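Local coordinates for protein pyruvate kinase (Cryptosporidium parvum, PDB 4DRS) that probably catalyses the last step of glycolysis, transferring the phosphoryl group of phosphoenolpyruvate to ADP to give pyruvate and ATP, at residues N76-D81 with E114-M119. Residues are numbered along the deposited sequence; the frame is centred on the assembly and turned at random.
Sequences NFSHGD and EIRTGM. With ACT (acetate ion), chain H; ACT (acetate ion), chain G.
Ser78 OG donates a hydrogen bond to Glu114 OE1 over 2.8 Å, arriving from above the carboxylate plane, about 44° out of it. This is the one hydrogen bond that joins 76-81 to 114-119. The other carboxylate oxygen, Glu114 OE2, lies 2.6 Å from Arg116 NE in a salt bridge whose hydrogen bond is weak, the N-H pointing well off line. One carboxylate thus links the serine to the arginine and helps set how the guanidinium is turned. With its chain extended from CG to NE (chi3 -179°), Arg116 carries that group across to 76-81. There Arg116 NH2 comes within 3.7 Å of His79 CE1, which sits over one guanidinium face, while Ser78 CB lies at the guanidinium edge. The imidazole and guanidinium planes are about 40° apart, so this is oblique contact and not a flat stack. The loop 76-81 leads from barrel strand 72-76 into helix 82-97; 114-119, which follows strand 105-109, runs out of the (β/α)8 barrel beside the small β domain, so the contact joins a barrel loop to the entry of that domain. Asn76, His79 and Arg116, like nearby Arg74, bind ADP; no nucleotide is bound to this chain. An Asx turn shapes 76-81, Asn76 OD1 accepting from Ser78 N at 3.0 Å, and Ser78 CB packs over the His79 ring. Acetates, probably from the crystallisation liquor, take weak hydrogen bonds from Asn76 ND2 and His79 ND1. Arg116 NH1 also bonds to Arg198 O, tying the guanidinium to a third loop.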
loop_
_atom_site.group_PDB
_atom_site.type_symbol
_atom_site.label_atom_id
_atom_site.label_comp_id
_atom_site.label_asym_id
_atom_site.label_seq_id
_atom_site.Cartn_x
_atom_site.Cartn_y
_atom_site.Cartn_z
ATOM N N ASN A 76 26.355 34.542 16.607
ATOM C CA ASN A 76 27.051 33.627 17.494
ATOM C C ASN A 76 27.665 34.379 18.670
ATOM O O ASN A 76 28.689 35.043 18.522
ATOM C CB ASN A 76 28.130 32.862 16.726
ATOM C CG ASN A 76 28.699 31.700 17.519
ATOM O OD1 ASN A 76 28.488 31.594 18.729
ATOM N ND2 ASN A 76 29.431 30.824 16.839
ATOM N N PHE A 77 27.044 34.266 19.840
ATOM C CA PHE A 77 27.517 34.993 21.025
ATOM C C PHE A 77 28.720 34.336 21.714
ATOM O O PHE A 77 29.104 34.719 22.819
ATOM C CB PHE A 77 26.362 35.278 21.996
ATOM C CG PHE A 77 25.663 36.596 21.742
ATOM C CD1 PHE A 77 25.520 37.529 22.766
ATOM C CD2 PHE A 77 25.159 36.913 20.479
ATOM C CE1 PHE A 77 24.883 38.743 22.540
ATOM C CE2 PHE A 77 24.527 38.128 20.245
ATOM C CZ PHE A 77 24.385 39.044 21.277
ATOM N N SER A 78 29.320 33.356 21.044
ATOM C CA SER A 78 30.644 32.870 21.418
ATOM C C SER A 78 31.713 33.879 20.995
ATOM O O SER A 78 32.836 33.850 21.500
ATOM C CB SER A 78 30.928 31.511 20.777
ATOM O OG SER A 78 30.198 30.481 21.415
ATOM N N HIS A 79 31.350 34.771 20.071
ATOM C CA HIS A 79 32.283 35.748 19.508
ATOM C C HIS A 79 31.758 37.149 19.615
ATOM O O HIS A 79 30.569 37.355 19.858
ATOM C CB HIS A 79 32.592 35.414 18.049
ATOM C CG HIS A 79 33.037 33.986 17.831
ATOM N ND1 HIS A 79 34.157 33.483 18.385
ATOM C CD2 HIS A 79 32.463 32.950 17.095
ATOM C CE1 HIS A 79 34.293 32.193 18.025
ATOM N NE2 HIS A 79 33.257 31.869 17.235
ATOM N N GLY A 80 32.650 38.122 19.445
ATOM C CA GLY A 80 32.295 39.544 19.478
ATOM C C GLY A 80 32.010 40.088 20.867
ATOM O O GLY A 80 32.079 39.361 21.863
ATOM N N ASP A 81 31.694 41.379 20.926
ATOM C CA ASP A 81 31.315 42.044 22.172
ATOM C C ASP A 81 29.960 42.730 22.010
ATOM O O ASP A 81 29.335 42.629 20.951
ATOM C CB ASP A 81 32.388 43.055 22.602
ATOM C CG ASP A 81 32.562 44.192 21.606
ATOM O OD1 ASP A 81 32.928 43.922 20.441
ATOM O OD2 ASP A 81 32.349 45.361 22.000
ATOM N N GLU A 114 31.021 26.517 27.338
ATOM C CA GLU A 114 32.234 26.226 26.580
ATOM C C GLU A 114 33.501 26.620 27.334
ATOM O O GLU A 114 33.478 27.502 28.190
ATOM C CB GLU A 114 32.192 26.888 25.194
ATOM C CG GLU A 114 32.118 28.408 25.199
ATOM C CD GLU A 114 32.240 29.017 23.809
ATOM O OE1 GLU A 114 31.592 28.526 22.858
ATOM O OE2 GLU A 114 32.985 30.008 23.668
ATOM N N ILE A 115 34.599 25.941 27.014
ATOM C CA ILE A 115 35.911 26.264 27.562
ATOM C C ILE A 115 36.786 26.808 26.438
ATOM O O ILE A 115 36.932 26.170 25.390
ATOM C CB ILE A 115 36.595 25.030 28.200
ATOM C CG1 ILE A 115 35.660 24.345 29.204
ATOM C CG2 ILE A 115 37.902 25.432 28.872
ATOM C CD1 ILE A 115 36.002 22.894 29.475
ATOM N N ARG A 116 37.357 27.987 26.653
ATOM C CA ARG A 116 38.244 28.584 25.658
ATOM C C ARG A 116 39.612 28.933 26.237
ATOM O O ARG A 116 39.759 29.105 27.452
ATOM C CB ARG A 116 37.590 29.809 25.000
ATOM C CG ARG A 116 36.444 29.462 24.059
ATOM C CD ARG A 116 36.202 30.551 23.024
ATOM N NE ARG A 116 35.086 30.230 22.129
ATOM C CZ ARG A 116 35.179 29.486 21.027
ATOM N NH1 ARG A 116 36.341 28.963 20.656
ATOM N NH2 ARG A 116 34.100 29.261 20.290
ATOM N N THR A 117 40.609 29.011 25.360
ATOM C CA THR A 117 41.955 29.433 25.749
ATOM C C THR A 117 42.042 30.961 25.786
ATOM O O THR A 117 41.146 31.650 25.294
ATOM C CB THR A 117 43.039 28.855 24.811
ATOM O OG1 THR A 117 42.718 29.162 23.449
ATOM C CG2 THR A 117 43.140 27.349 24.971
ATOM N N GLY A 118 43.114 31.481 26.380
ATOM C CA GLY A 118 43.302 32.923 26.513
ATOM C C GLY A 118 44.021 33.557 25.339
ATOM O O GLY A 118 44.173 32.940 24.281
ATOM N N MET A 119 44.459 34.798 25.532
ATOM C CA MET A 119 45.200 35.537 24.512
ATOM C C MET A 119 46.662 35.098 24.489
ATOM O O MET A 119 47.236 34.778 25.533
ATOM C CB MET A 119 45.102 37.046 24.761
ATOM C CG MET A 119 43.682 37.597 24.749
ATOM S SD MET A 119 42.906 37.572 23.119
ATOM C CE MET A 119 43.634 39.031 22.372
HETATM C C ACT H . 36.031 36.579 18.982
HETATM O O ACT H . 35.718 36.403 20.180
HETATM O OXT ACT H . 36.438 35.645 18.258
HETATM C CH3 ACT H . 35.908 37.956 18.397
HETATM C C ACT G . 30.343 30.280 13.448
HETATM O O ACT G . 29.908 29.493 14.314
HETATM O OXT ACT G . 30.489 29.923 12.265
HETATM C CH3 ACT G . 30.699 31.693 13.819
#